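Local coordinates for protein gamma-glutamyl-gamma-aminobutyrate hydrolase PuuD (Escherichia coli, PDB 6VTV) that hydrolyses the gamma-glutamyl linkage of gamma-glutamyl-gamma-aminobutyrate, releasing glutamate and 4-aminobutanoate in the last step of putrescine breakdown to 4-aminobutanoate, at residues I69-S74 with I114-R119; L143-D148 with S204-V209; S160-V165 with C178-V183; S185-G190 with G222-P227. All coordinates share one frame; numbering follows the deposited sequence.

Contact 1: I69-S74 with I114-R119; sequences IYLPGS and IFAICR
Ile69, Tyr70 and Leu71 pair in parallel register with Ile114, Phe115 and Ala116, the strand axes 4.8 Å apart and their directions 7° from parallel. The ladder alternates from strand to strand: Phe115 N gives its hydrogen to Ile69 O, Leu71 N to Phe115 O at 2.9 Å, and Ile117 N to Leu71 O at 2.8 Å. Side chains divide between the two faces. On one, the rings of Tyr70 and Phe115 lie alongside each other and point the same way, CE1 of Tyr70 coming to 4.1 Å from CD2 of Phe115. The far rim of the Tyr70 ring is then met at its edge by CD1 of Ile117, which stands 3.7 Å from Tyr70 OH; that hydroxyl is hydrogen-bonded to Tyr35 O. On the other face Leu71 CB rests on Ala116 CB at 3.8 Å, on the side of the sheet packed by helix 94-109, where Leu71 touches Ile104.

Beyond the paired strands both segments run on into the predicted active site. Cys118, the predicted nucleophile, precedes helix 119-127 at its N-cap and has a positive phi of 55°, the sharp turn of a nucleophile elbow; its side chain packs on His226. Arg119 CD packs on Ser74 CB, while the guanidinium is held by salt bridges to Glu123 and Asp97. A water accepts from Ser74 N at 2.7 Å and, weakly, from Arg119 N. Two backbone N-H groups converging beside the cysteine are consistent with an oxyanion hole, as in class I glutamine amidotransferases, and would probably stabilise the negative charge that develops on the substrate oxygen in the tetrahedral intermediate.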
loop_
_atom_site.group_PDB
_atom_site.type_symbol
_atom_site.label_atom_id
_atom_site.label_comp_id
_atom_site.label_asym_id
_atom_site.label_seq_id
_atom_site.Cartn_x
_atom_site.Cartn_y
_atom_site.Cartn_z
ATOM N N ILE B 69 -2.879 0.845 -14.264
ATOM C CA ILE B 69 -1.599 0.760 -13.569
ATOM C C ILE B 69 -1.088 2.173 -13.330
ATOM O O ILE B 69 -1.100 3.007 -14.243
ATOM C CB ILE B 69 -0.571 -0.070 -14.359
ATOM C CG1 ILE B 69 -1.122 -1.469 -14.650
ATOM C CG2 ILE B 69 0.739 -0.169 -13.592
ATOM C CD1 ILE B 69 -1.613 -2.199 -13.420
ATOM N N TYR B 70 -0.631 2.435 -12.107
ATOM C CA TYR B 70 -0.238 3.768 -11.663
ATOM C C TYR B 70 1.193 3.692 -11.149
ATOM O O TYR B 70 1.463 3.014 -10.152
ATOM C CB TYR B 70 -1.194 4.267 -10.577
ATOM C CG TYR B 70 -1.006 5.697 -10.124
ATOM C CD1 TYR B 70 -0.586 6.688 -11.003
ATOM C CD2 TYR B 70 -1.277 6.060 -8.812
ATOM C CE1 TYR B 70 -0.427 7.998 -10.577
ATOM C CE2 TYR B 70 -1.118 7.358 -8.377
ATOM C CZ TYR B 70 -0.698 8.325 -9.261
ATOM O OH TYR B 70 -0.547 9.621 -8.819
ATOM N N LEU B 71 2.111 4.375 -11.833
ATOM C CA LEU B 71 3.526 4.363 -11.473
ATOM C C LEU B 71 3.912 5.703 -10.863
ATOM O O LEU B 71 4.190 6.663 -11.599
ATOM C CB LEU B 71 4.395 4.066 -12.699
ATOM C CG LEU B 71 4.143 2.766 -13.463
ATOM C CD1 LEU B 71 5.165 2.617 -14.571
ATOM C CD2 LEU B 71 4.181 1.565 -12.535
ATOM N N PRO B 72 3.952 5.827 -9.539
ATOM C CA PRO B 72 4.323 7.106 -8.928
ATOM C C PRO B 72 5.807 7.396 -9.090
ATOM O O PRO B 72 6.617 6.520 -9.396
ATOM C CB PRO B 72 3.962 6.920 -7.448
ATOM C CG PRO B 72 3.141 5.662 -7.383
ATOM C CD PRO B 72 3.590 4.820 -8.531
ATOM N N GLY B 73 6.152 8.661 -8.880
ATOM C CA GLY B 73 7.544 9.043 -8.788
ATOM C C GLY B 73 8.151 8.624 -7.463
ATOM O O GLY B 73 7.475 8.141 -6.553
ATOM N N SER B 74 9.463 8.820 -7.357
ATOM C CA SER B 74 10.206 8.416 -6.169
ATOM C C SER B 74 11.614 8.992 -6.229
ATOM O O SER B 74 12.140 9.222 -7.326
ATOM C CB SER B 74 10.255 6.890 -6.060
ATOM O OG SER B 74 11.003 6.466 -4.932
ATOM N N ILE B 114 -1.951 2.718 -18.460
ATOM C CA ILE B 114 -0.837 3.028 -17.572
ATOM C C ILE B 114 -0.675 4.539 -17.503
ATOM O O ILE B 114 -0.713 5.226 -18.530
ATOM C CB ILE B 114 0.481 2.375 -18.045
ATOM C CG1 ILE B 114 0.295 0.876 -18.285
ATOM C CG2 ILE B 114 1.594 2.623 -17.038
ATOM C CD1 ILE B 114 1.507 0.209 -18.898
ATOM N N PHE B 115 -0.495 5.056 -16.289
ATOM C CA PHE B 115 -0.130 6.450 -16.072
ATOM C C PHE B 115 1.091 6.479 -15.167
ATOM O O PHE B 115 1.036 6.000 -14.030
ATOM C CB PHE B 115 -1.282 7.248 -15.457
ATOM C CG PHE B 115 -1.018 8.725 -15.381
ATOM C CD1 PHE B 115 -0.377 9.380 -16.421
ATOM C CD2 PHE B 115 -1.414 9.460 -14.275
ATOM C CE1 PHE B 115 -0.131 10.739 -16.357
ATOM C CE2 PHE B 115 -1.171 10.821 -14.207
ATOM C CZ PHE B 115 -0.530 11.461 -15.250
ATOM N N ALA B 116 2.188 7.035 -15.674
ATOM C CA ALA B 116 3.478 6.999 -15.003
ATOM C C ALA B 116 3.972 8.413 -14.736
ATOM O O ALA B 116 3.828 9.301 -15.582
ATOM C CB ALA B 116 4.497 6.230 -15.843
ATOM N N ILE B 117 4.559 8.617 -13.558
ATOM C CA ILE B 117 4.988 9.932 -13.096
ATOM C C ILE B 117 6.465 9.870 -12.728
ATOM O O ILE B 117 6.874 9.020 -11.926
ATOM C CB ILE B 117 4.152 10.411 -11.894
ATOM C CG1 ILE B 117 2.702 10.668 -12.315
ATOM C CG2 ILE B 117 4.770 11.663 -11.275
ATOM C CD1 ILE B 117 1.814 11.153 -11.186
ATOM N N CYS B 118 7.256 10.775 -13.314
ATOM C CA CYS B 118 8.667 10.974 -12.988
ATOM C C CYS B 118 9.459 9.674 -13.113
ATOM O O CYS B 118 9.849 9.292 -14.221
ATOM C CB CYS B 118 8.812 11.570 -11.582
ATOM S SG CYS B 118 10.497 12.074 -11.146
ATOM N N ARG B 119 9.709 8.987 -11.994
ATOM C CA ARG B 119 10.386 7.695 -12.073
ATOM C C ARG B 119 9.593 6.710 -12.919
ATOM O O ARG B 119 10.180 5.846 -13.580
ATOM C CB ARG B 119 10.616 7.121 -10.674
ATOM C CG ARG B 119 11.516 5.894 -10.662
ATOM C CD ARG B 119 11.186 4.985 -9.494
ATOM N NE ARG B 119 12.379 4.343 -8.955
ATOM C CZ ARG B 119 12.806 3.138 -9.315
ATOM N NH1 ARG B 119 12.138 2.438 -10.221
ATOM N NH2 ARG B 119 13.903 2.634 -8.770
HETATM O O HOH W 1 10.731 10.252 -9.192
#

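Contact 2: L143-D148 with S204-V209; sequences LEHRED and SPDGLV. With MN (manganese (II) ion), chain D.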
loop_
_atom_site.group_PDB
_atom_site.type_symbol
_atom_site.label_atom_id
_atom_site.label_comp_id
_atom_site.label_asym_id
_atom_site.label_seq_id
_atom_site.Cartn_x
_atom_site.Cartn_y
_atom_site.Cartn_z
ATOM N N LEU B 143 18.647 22.456 -19.053
ATOM C CA LEU B 143 18.242 23.256 -17.910
ATOM C C LEU B 143 18.498 22.490 -16.613
ATOM O O LEU B 143 18.825 21.300 -16.612
ATOM C CB LEU B 143 16.760 23.621 -18.009
ATOM C CG LEU B 143 16.270 24.232 -19.323
ATOM C CD1 LEU B 143 14.753 24.164 -19.400
ATOM C CD2 LEU B 143 16.750 25.665 -19.460
ATOM N N GLU B 144 18.339 23.187 -15.493
ATOM C CA GLU B 144 18.410 22.544 -14.182
ATOM C C GLU B 144 17.045 21.942 -13.883
ATOM O O GLU B 144 16.096 22.654 -13.547
ATOM C CB GLU B 144 18.834 23.537 -13.107
ATOM C CG GLU B 144 18.942 22.924 -11.718
ATOM C CD GLU B 144 19.821 21.687 -11.693
ATOM O OE1 GLU B 144 21.061 21.832 -11.702
ATOM O OE2 GLU B 144 19.269 20.567 -11.671
ATOM N N HIS B 145 16.938 20.622 -14.013
ATOM C CA HIS B 145 15.671 19.932 -13.821
ATOM C C HIS B 145 15.445 19.480 -12.384
ATOM O O HIS B 145 14.336 19.048 -12.056
ATOM C CB HIS B 145 15.585 18.727 -14.764
ATOM C CG HIS B 145 15.342 19.097 -16.195
ATOM N ND1 HIS B 145 14.078 19.275 -16.714
ATOM C CD2 HIS B 145 16.203 19.329 -17.215
ATOM C CE1 HIS B 145 14.169 19.598 -17.991
ATOM N NE2 HIS B 145 15.447 19.638 -18.321
ATOM N N ARG B 146 16.455 19.574 -11.525
ATOM C CA ARG B 146 16.307 19.172 -10.135
ATOM C C ARG B 146 15.690 20.291 -9.308
ATOM O O ARG B 146 15.828 21.477 -9.621
ATOM C CB ARG B 146 17.657 18.790 -9.533
ATOM C CG ARG B 146 18.296 17.570 -10.153
ATOM C CD ARG B 146 19.729 17.415 -9.680
ATOM N NE ARG B 146 20.537 18.581 -10.023
ATOM C CZ ARG B 146 21.826 18.707 -9.732
ATOM N NH1 ARG B 146 22.461 17.738 -9.086
ATOM N NH2 ARG B 146 22.481 19.805 -10.085
ATOM N N GLU B 147 15.009 19.898 -8.237
ATOM C CA GLU B 147 14.514 20.851 -7.262
ATOM C C GLU B 147 15.632 21.242 -6.298
ATOM O O GLU B 147 16.678 20.593 -6.219
ATOM C CB GLU B 147 13.329 20.262 -6.497
ATOM C CG GLU B 147 13.722 19.367 -5.325
ATOM C CD GLU B 147 14.183 17.980 -5.752
ATOM O OE1 GLU B 147 14.238 17.703 -6.970
ATOM O OE2 GLU B 147 14.494 17.161 -4.861
ATOM N N ASP B 148 15.404 22.328 -5.560
ATOM C CA ASP B 148 16.330 22.748 -4.517
ATOM C C ASP B 148 15.935 22.056 -3.220
ATOM O O ASP B 148 14.900 22.409 -2.633
ATOM C CB ASP B 148 16.306 24.262 -4.353
ATOM C CG ASP B 148 17.484 24.785 -3.550
ATOM O OD1 ASP B 148 18.157 23.978 -2.873
ATOM O OD2 ASP B 148 17.734 26.009 -3.592
ATOM N N SER B 204 10.925 19.764 -22.903
ATOM C CA SER B 204 11.333 21.030 -22.319
ATOM C C SER B 204 12.074 21.856 -23.372
ATOM O O SER B 204 12.499 21.322 -24.398
ATOM C CB SER B 204 12.215 20.787 -21.093
ATOM O OG SER B 204 13.065 19.667 -21.272
ATOM N N PRO B 205 12.229 23.169 -23.154
ATOM C CA PRO B 205 12.890 24.006 -24.173
ATOM C C PRO B 205 14.325 23.604 -24.486
ATOM O O PRO B 205 14.880 24.101 -25.474
ATOM C CB PRO B 205 12.831 25.415 -23.568
ATOM C CG PRO B 205 11.682 25.373 -22.631
ATOM C CD PRO B 205 11.687 23.987 -22.054
ATOM N N ASP B 206 14.941 22.732 -23.689
ATOM C CA ASP B 206 16.289 22.249 -23.958
ATOM C C ASP B 206 16.302 20.953 -24.762
ATOM O O ASP B 206 17.373 20.370 -24.957
ATOM C CB ASP B 206 17.058 22.059 -22.646
ATOM C CG ASP B 206 16.323 21.172 -21.653
ATOM O OD1 ASP B 206 15.267 20.608 -22.010
ATOM O OD2 ASP B 206 16.805 21.039 -20.508
ATOM N N GLY B 207 15.142 20.490 -25.225
ATOM C CA GLY B 207 15.053 19.278 -26.009
ATOM C C GLY B 207 14.855 18.006 -25.214
ATOM O O GLY B 207 14.613 16.953 -25.817
ATOM N N LEU B 208 14.948 18.065 -23.886
ATOM C CA LEU B 208 14.778 16.872 -23.066
ATOM C C LEU B 208 13.343 16.367 -23.150
ATOM O O LEU B 208 12.391 17.141 -23.023
ATOM C CB LEU B 208 15.142 17.165 -21.611
ATOM C CG LEU B 208 15.091 15.953 -20.677
ATOM C CD1 LEU B 208 16.326 15.078 -20.857
ATOM C CD2 LEU B 208 14.935 16.377 -19.225
ATOM N N VAL B 209 13.193 15.060 -23.358
ATOM C CA VAL B 209 11.868 14.459 -23.418
ATOM C C VAL B 209 11.257 14.472 -22.023
ATOM O O VAL B 209 11.830 13.926 -21.072
ATOM C CB VAL B 209 11.938 13.036 -23.985
ATOM C CG1 VAL B 209 10.586 12.364 -23.877
ATOM C CG2 VAL B 209 12.409 13.066 -25.432
HETATM MN MN MN D . 12.024 18.689 -15.897
HETATM O O HOH W 2 9.920 18.053 -15.234
#
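His145 and Asp206 meet through an imidazole N-H and a carboxylate oxygen: NE2 of His145 donates across 2.9 Å to OD2 of Asp206, which accepts on its syn lone pair. The oxygen sits 17° out of the ring plane, and the ring and carboxylate planes are turned 35° apart. At the other nitrogen, ND1 of His145 binds the manganese ion at 2.3 Å. With one nitrogen on the metal and the other on an acidic oxygen, the imidazole is fixed in rotation, and the carboxylate probably makes it a more electron-rich ligand. One face of the ring is closed by Leu208, whose CD2 lies 3.6 Å from the ring centroid in a CH-pi contact.

A metal ligand backed by a second-shell carboxylate is a familiar motif of metal sites, and His161, Ser185, His187, Glu210 and a water complete this one. The carboxylate is itself positioned from several directions. OD2 of Asp206 takes a second hydrogen bond on its anti lone pair, from Leu143 N at 2.7 Å, and the side chain of Leu143 passes obliquely by the same oxygen, its CG 3.4 Å from OD2 of Asp206. OD1 of Asp206 accepts from Ser204 OG, and from Leu208 N, which approaches from above the carboxylate plane and closes an Asx turn. Farther out, residues Ser204 to Gly207 form a type I beta turn linking strands 198-203 and 209-214, with Gly207 N bonded to Ser204 O at 2.9 Å. At the turn, CD1 of Leu143 touches CD of Pro205 at 4.1 Å.

Contact 3: S160-V165 with C178-V183; sequences SHEVQV and CSNFWV. With MN (manganese (II) ion), chain D.
A classic beta bulge, in which Ser160 and His161 both face Val183, begins this antiparallel strand pair and places a manganese ligand at the end of it. Val183 O accepts two backbone hydrogens, from Ser160 N at 2.8 Å and from His161 N, while Val183 N returns a bond to His161 O. Farther along, Val163 and Phe181 form a hydrogen-bonded pair, and Val165 N reaches Ser179 O.

His161 has its CG between the backbone N and the carbonyl carbon (chi1 61°), the crowded position, and from there NE2 of His161 binds the manganese at 2.3 Å. ND1 of His161 donates to Glu162 O at 2.9 Å, the oxygen lying near the ring plane while the N-H comes in from above the carbonyl plane, so both ring nitrogens are engaged and the imidazole is locked in rotation. CG2 of Val183 packs against the ring, 3.6 Å from CE1 of His161.

On the same side of the sheet as His161, CG2 of Val163 lies over a face of the Phe181 ring, 3.4 Å from its CE1, whereas CG2 of Val165 comes to the ring's edge at 3.5 Å from CE2 of Phe181. The other side is more open: there CG of Glu162 stands over the middle of the six-membered ring of Trp182, 3.4 Å from its centroid and only 5° off the normal, a CH-pi contact.

In the fold, strand 161-165 is flanked on its other edge by strand 198-203. Helix 170-174, within the connection between the two paired strands, packs against Val165, and Val183 touches Trp225.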
loop_
_atom_site.group_PDB
_atom_site.type_symbol
_atom_site.label_atom_id
_atom_site.label_comp_id
_atom_site.label_asym_id
_atom_site.label_seq_id
_atom_site.Cartn_x
_atom_site.Cartn_y
_atom_site.Cartn_z
ATOM N N SER B 160 8.589 25.040 -12.630
ATOM C CA SER B 160 10.031 25.058 -12.845
ATOM C C SER B 160 10.409 25.451 -14.263
ATOM O O SER B 160 11.270 26.319 -14.454
ATOM C CB SER B 160 10.626 23.681 -12.508
ATOM O OG SER B 160 12.038 23.753 -12.407
ATOM N N HIS B 161 9.802 24.824 -15.265
ATOM C CA HIS B 161 10.092 25.124 -16.657
ATOM C C HIS B 161 8.869 24.774 -17.492
ATOM O O HIS B 161 7.936 24.113 -17.025
ATOM C CB HIS B 161 11.331 24.364 -17.147
ATOM C CG HIS B 161 11.190 22.875 -17.081
ATOM N ND1 HIS B 161 10.371 22.165 -17.932
ATOM C CD2 HIS B 161 11.764 21.961 -16.262
ATOM C CE1 HIS B 161 10.445 20.879 -17.641
ATOM N NE2 HIS B 161 11.283 20.728 -16.631
ATOM N N GLU B 162 8.879 25.225 -18.741
ATOM C CA GLU B 162 7.787 24.924 -19.650
ATOM C C GLU B 162 8.054 23.621 -20.396
ATOM O O GLU B 162 9.166 23.091 -20.406
ATOM C CB GLU B 162 7.580 26.070 -20.641
ATOM C CG GLU B 162 7.401 27.429 -19.994
ATOM C CD GLU B 162 7.411 28.557 -21.005
ATOM O OE1 GLU B 162 6.318 28.980 -21.436
ATOM O OE2 GLU B 162 8.512 29.020 -21.369
ATOM N N VAL B 163 6.998 23.095 -21.011
ATOM C CA VAL B 163 7.097 21.967 -21.930
ATOM C C VAL B 163 6.210 22.265 -23.129
ATOM O O VAL B 163 5.178 22.932 -23.013
ATOM C CB VAL B 163 6.697 20.622 -21.277
ATOM C CG1 VAL B 163 7.706 20.213 -20.214
ATOM C CG2 VAL B 163 5.307 20.711 -20.684
ATOM N N GLN B 164 6.624 21.773 -24.293
ATOM C CA GLN B 164 5.883 21.956 -25.531
ATOM C C GLN B 164 5.359 20.610 -26.009
ATOM O O GLN B 164 6.135 19.664 -26.181
ATOM C CB GLN B 164 6.758 22.600 -26.608
ATOM C CG GLN B 164 6.038 22.843 -27.921
ATOM C CD GLN B 164 6.626 24.001 -28.697
ATOM O OE1 GLN B 164 7.312 23.805 -29.700
ATOM N NE2 GLN B 164 6.360 25.219 -28.239
ATOM N N VAL B 165 4.047 20.532 -26.227
ATOM C CA VAL B 165 3.417 19.277 -26.616
ATOM C C VAL B 165 3.769 18.954 -28.062
ATOM O O VAL B 165 3.695 19.817 -28.946
ATOM C CB VAL B 165 1.896 19.358 -26.422
ATOM C CG1 VAL B 165 1.216 18.121 -26.994
ATOM C CG2 VAL B 165 1.558 19.525 -24.950
ATOM N N CYS B 178 -3.978 23.808 -25.216
ATOM C CA CYS B 178 -2.642 23.997 -24.663
ATOM C C CYS B 178 -1.630 23.159 -25.434
ATOM O O CYS B 178 -1.639 21.927 -25.355
ATOM C CB CYS B 178 -2.631 23.638 -23.180
ATOM S SG CYS B 178 -4.160 23.984 -22.283
ATOM N N SER B 179 -0.744 23.828 -26.168
ATOM C CA SER B 179 0.448 23.202 -26.721
ATOM C C SER B 179 1.696 23.521 -25.910
ATOM O O SER B 179 2.769 22.981 -26.203
ATOM C CB SER B 179 0.659 23.645 -28.174
ATOM O OG SER B 179 0.683 25.056 -28.276
ATOM N N ASN B 180 1.560 24.416 -24.956
ATOM C CA ASN B 180 2.658 24.832 -24.147
ATOM C C ASN B 180 2.166 25.169 -22.761
ATOM O O ASN B 180 1.185 25.844 -22.660
ATOM C CB ASN B 180 3.163 26.083 -24.786
ATOM C CG ASN B 180 4.592 26.024 -25.080
ATOM O OD1 ASN B 180 4.994 25.880 -26.202
ATOM N ND2 ASN B 180 5.377 26.149 -24.075
ATOM N N PHE B 181 2.860 24.774 -21.702
ATOM C CA PHE B 181 2.420 25.061 -20.343
ATOM C C PHE B 181 3.576 24.836 -19.380
ATOM O O PHE B 181 4.608 24.262 -19.733
ATOM C CB PHE B 181 1.212 24.203 -19.952
ATOM C CG PHE B 181 1.385 22.741 -20.240
ATOM C CD1 PHE B 181 1.938 21.896 -19.292
ATOM C CD2 PHE B 181 0.990 22.209 -21.456
ATOM C CE1 PHE B 181 2.093 20.548 -19.553
ATOM C CE2 PHE B 181 1.145 20.862 -21.722
ATOM C CZ PHE B 181 1.699 20.030 -20.769
ATOM N N TRP B 182 3.377 25.294 -18.146
ATOM C CA TRP B 182 4.381 25.193 -17.099
ATOM C C TRP B 182 4.220 23.891 -16.327
ATOM O O TRP B 182 3.101 23.431 -16.084
ATOM C CB TRP B 182 4.276 26.377 -16.137
ATOM C CG TRP B 182 4.743 27.671 -16.718
ATOM C CD1 TRP B 182 3.974 28.631 -17.308
ATOM C CD2 TRP B 182 6.091 28.153 -16.762
ATOM N NE1 TRP B 182 4.759 29.681 -17.718
ATOM C CE2 TRP B 182 6.063 29.412 -17.395
ATOM C CE3 TRP B 182 7.318 27.643 -16.329
ATOM C CZ2 TRP B 182 7.215 30.166 -17.605
ATOM C CZ3 TRP B 182 8.460 28.392 -16.538
ATOM C CH2 TRP B 182 8.401 29.641 -17.171
ATOM N N VAL B 183 5.351 23.300 -15.945
ATOM C CA VAL B 183 5.375 22.095 -15.126
ATOM C C VAL B 183 6.449 22.263 -14.062
ATOM O O VAL B 183 7.408 23.022 -14.234
ATOM C CB VAL B 183 5.643 20.822 -15.963
ATOM C CG1 VAL B 183 4.552 20.613 -17.001
ATOM C CG2 VAL B 183 7.011 20.896 -16.626
HETATM MN MN MN D . 12.024 18.689 -15.897
HETATM O O HOH W 2 9.920 18.053 -15.234
#

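Contact 4: S185-G190 with G222-P227; sequences SLHGQG and GVQWHP. With MN (manganese (II) ion), chain D.
Gln224 and His187 carry the largest buried areas, and they meet as a stack: CG of Gln224 lies over the centre of the imidazole, and the amide, its plane 11° from that of the ring, is displaced toward the ND1-CG side. CG of Gln224 sits 3.4 Å from the ring centroid of His187, a CH-pi contact, and NE2 of Gln224 reaches to 3.5 Å from CG of His187. The Gln224 chain arrives with its CG anti to the backbone N (chi1 -177°) and bends at chi2, which lays the amide nearly parallel to the ring.

The imidazole is also gripped at its edge. NE2 of His187 binds the manganese at 2.2 Å, and ND1 of His187 donates to Gln189 O at 2.8 Å, nearly in the ring plane. Ser185, one residue back from Leu186, adds its OG to the metal at 2.2 Å, making the bend 185-187 a two-ligand element of the manganese site. Alongside it runs the predicted catalytic triad of the peptidase C26 family, with His226 between Cys118 and Glu228; ND1 of His226 is hydrogen-bonded to Glu228 OE2.

Leu186 joins the two sites. Its CD1 comes within 3.7 Å of CD2 of His226, the side chains crossing at about a right angle, and the approach is oblique to the ring. A water bridges the two segments, accepting from Leu186 N at 2.9 Å and donating to Gln224 O at 2.8 Å. Beyond these residues, Tyr157 meets the His226 ring edge-to-face, Asn184 holds the backbone N of His226, and Gln224 packs on Glu210, another manganese ligand.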
loop_
_atom_site.group_PDB
_atom_site.type_symbol
_atom_site.label_atom_id
_atom_site.label_comp_id
_atom_site.label_asym_id
_atom_site.label_seq_id
_atom_site.Cartn_x
_atom_site.Cartn_y
_atom_site.Cartn_z
ATOM N N SER B 185 9.531 20.431 -11.741
ATOM C CA SER B 185 10.644 19.582 -12.157
ATOM C C SER B 185 11.427 19.169 -10.922
ATOM O O SER B 185 11.950 20.025 -10.203
ATOM C CB SER B 185 11.547 20.311 -13.156
ATOM O OG SER B 185 12.430 19.417 -13.813
ATOM N N LEU B 186 11.501 17.862 -10.668
ATOM C CA LEU B 186 12.221 17.321 -9.521
ATOM C C LEU B 186 12.919 16.020 -9.928
ATOM O O LEU B 186 12.656 14.942 -9.397
ATOM C CB LEU B 186 11.285 17.082 -8.335
ATOM C CG LEU B 186 10.397 18.219 -7.821
ATOM C CD1 LEU B 186 9.057 18.211 -8.537
ATOM C CD2 LEU B 186 10.196 18.103 -6.316
ATOM N N HIS B 187 13.837 16.111 -10.888
ATOM C CA HIS B 187 14.503 14.919 -11.392
ATOM C C HIS B 187 15.925 15.253 -11.818
ATOM O O HIS B 187 16.162 16.263 -12.486
ATOM C CB HIS B 187 13.728 14.301 -12.563
ATOM C CG HIS B 187 13.517 15.234 -13.714
ATOM N ND1 HIS B 187 14.160 15.078 -14.923
ATOM C CD2 HIS B 187 12.725 16.324 -13.850
ATOM C CE1 HIS B 187 13.780 16.034 -15.750
ATOM N NE2 HIS B 187 12.909 16.804 -15.123
ATOM N N GLY B 188 16.863 14.394 -11.423
ATOM C CA GLY B 188 18.251 14.521 -11.825
ATOM C C GLY B 188 18.599 13.573 -12.951
ATOM O O GLY B 188 19.694 13.633 -13.517
ATOM N N GLN B 189 17.667 12.682 -13.275
ATOM C CA GLN B 189 17.792 11.778 -14.404
ATOM C C GLN B 189 16.683 12.071 -15.406
ATOM O O GLN B 189 15.673 12.703 -15.079
ATOM C CB GLN B 189 17.737 10.310 -13.957
ATOM C CG GLN B 189 18.819 9.932 -12.955
ATOM C CD GLN B 189 19.052 8.435 -12.877
ATOM O OE1 GLN B 189 18.217 7.641 -13.309
ATOM N NE2 GLN B 189 20.195 8.043 -12.327
ATOM N N GLY B 190 16.882 11.613 -16.637
ATOM C CA GLY B 190 15.903 11.857 -17.681
ATOM C C GLY B 190 16.105 10.909 -18.840
ATOM O O GLY B 190 17.075 10.151 -18.893
ATOM N N GLY B 222 3.373 8.515 -19.867
ATOM C CA GLY B 222 4.294 8.891 -18.808
ATOM C C GLY B 222 4.647 10.359 -18.906
ATOM O O GLY B 222 4.775 10.905 -20.001
ATOM N N VAL B 223 4.780 10.999 -17.746
ATOM C CA VAL B 223 5.203 12.390 -17.667
ATOM C C VAL B 223 6.366 12.486 -16.693
ATOM O O VAL B 223 6.446 11.740 -15.711
ATOM C CB VAL B 223 4.052 13.340 -17.250
ATOM C CG1 VAL B 223 2.885 13.221 -18.219
ATOM C CG2 VAL B 223 3.596 13.054 -15.827
ATOM N N GLN B 224 7.290 13.404 -16.983
ATOM C CA GLN B 224 8.480 13.562 -16.157
ATOM C C GLN B 224 8.239 14.462 -14.952
ATOM O O GLN B 224 8.947 14.334 -13.947
ATOM C CB GLN B 224 9.631 14.108 -17.008
ATOM C CG GLN B 224 10.960 14.254 -16.279
ATOM C CD GLN B 224 11.532 12.927 -15.816
ATOM O OE1 GLN B 224 12.139 12.191 -16.596
ATOM N NE2 GLN B 224 11.346 12.618 -14.537
ATOM N N TRP B 225 7.252 15.350 -15.021
ATOM C CA TRP B 225 6.947 16.242 -13.914
ATOM C C TRP B 225 6.025 15.533 -12.921
ATOM O O TRP B 225 5.786 14.326 -13.011
ATOM C CB TRP B 225 6.348 17.547 -14.435
ATOM C CG TRP B 225 5.076 17.397 -15.212
ATOM C CD1 TRP B 225 3.805 17.500 -14.727
ATOM C CD2 TRP B 225 4.950 17.148 -16.618
ATOM N NE1 TRP B 225 2.894 17.319 -15.741
ATOM C CE2 TRP B 225 3.572 17.101 -16.912
ATOM C CE3 TRP B 225 5.869 16.955 -17.656
ATOM C CZ2 TRP B 225 3.090 16.869 -18.199
ATOM C CZ3 TRP B 225 5.387 16.725 -18.934
ATOM C CH2 TRP B 225 4.011 16.684 -19.194
ATOM N N HIS B 226 5.497 16.286 -11.953
ATOM C CA HIS B 226 4.700 15.741 -10.856
ATOM C C HIS B 226 3.304 16.354 -10.895
ATOM O O HIS B 226 3.026 17.340 -10.194
ATOM C CB HIS B 226 5.370 15.999 -9.507
ATOM C CG HIS B 226 6.508 15.072 -9.213
ATOM N ND1 HIS B 226 6.446 14.110 -8.229
ATOM C CD2 HIS B 226 7.737 14.962 -9.771
ATOM C CE1 HIS B 226 7.587 13.445 -8.193
ATOM N NE2 HIS B 226 8.388 13.943 -9.119
ATOM N N PRO B 227 2.393 15.789 -11.694
ATOM C CA PRO B 227 1.016 16.305 -11.714
ATOM C C PRO B 227 0.206 15.928 -10.483
ATOM O O PRO B 227 -0.882 16.484 -10.288
ATOM C CB PRO B 227 0.428 15.676 -12.981
ATOM C CG PRO B 227 1.183 14.393 -13.136
ATOM C CD PRO B 227 2.571 14.636 -12.594
HETATM MN MN MN D . 12.024 18.689 -15.897
HETATM O O HOH W 3 10.189 15.553 -11.803
HETATM O O HOH W 2 9.920 18.053 -15.234
#

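From the N terminus, contact 1 closes first, joining neighbouring parallel strands of the central sheet across a loop that includes helix 94-109. It is complete before the others open. Contact 2 then spans residues 143 to 209, and the antiparallel strand pair of contact 3 lies wholly within that span. Contact 4 opens inside it too, at Ser185, but ends beyond it, so contacts 2 and 4 cross. Contacts 2, 3 and 4 converge on a single manganese ion and one shared water. Contact 4 returns to contact 1 through strand 220-223, where Val223 pairs with Ala116 and His226 packs on Cys118, bringing the metal-bound part alongside the predicted active site.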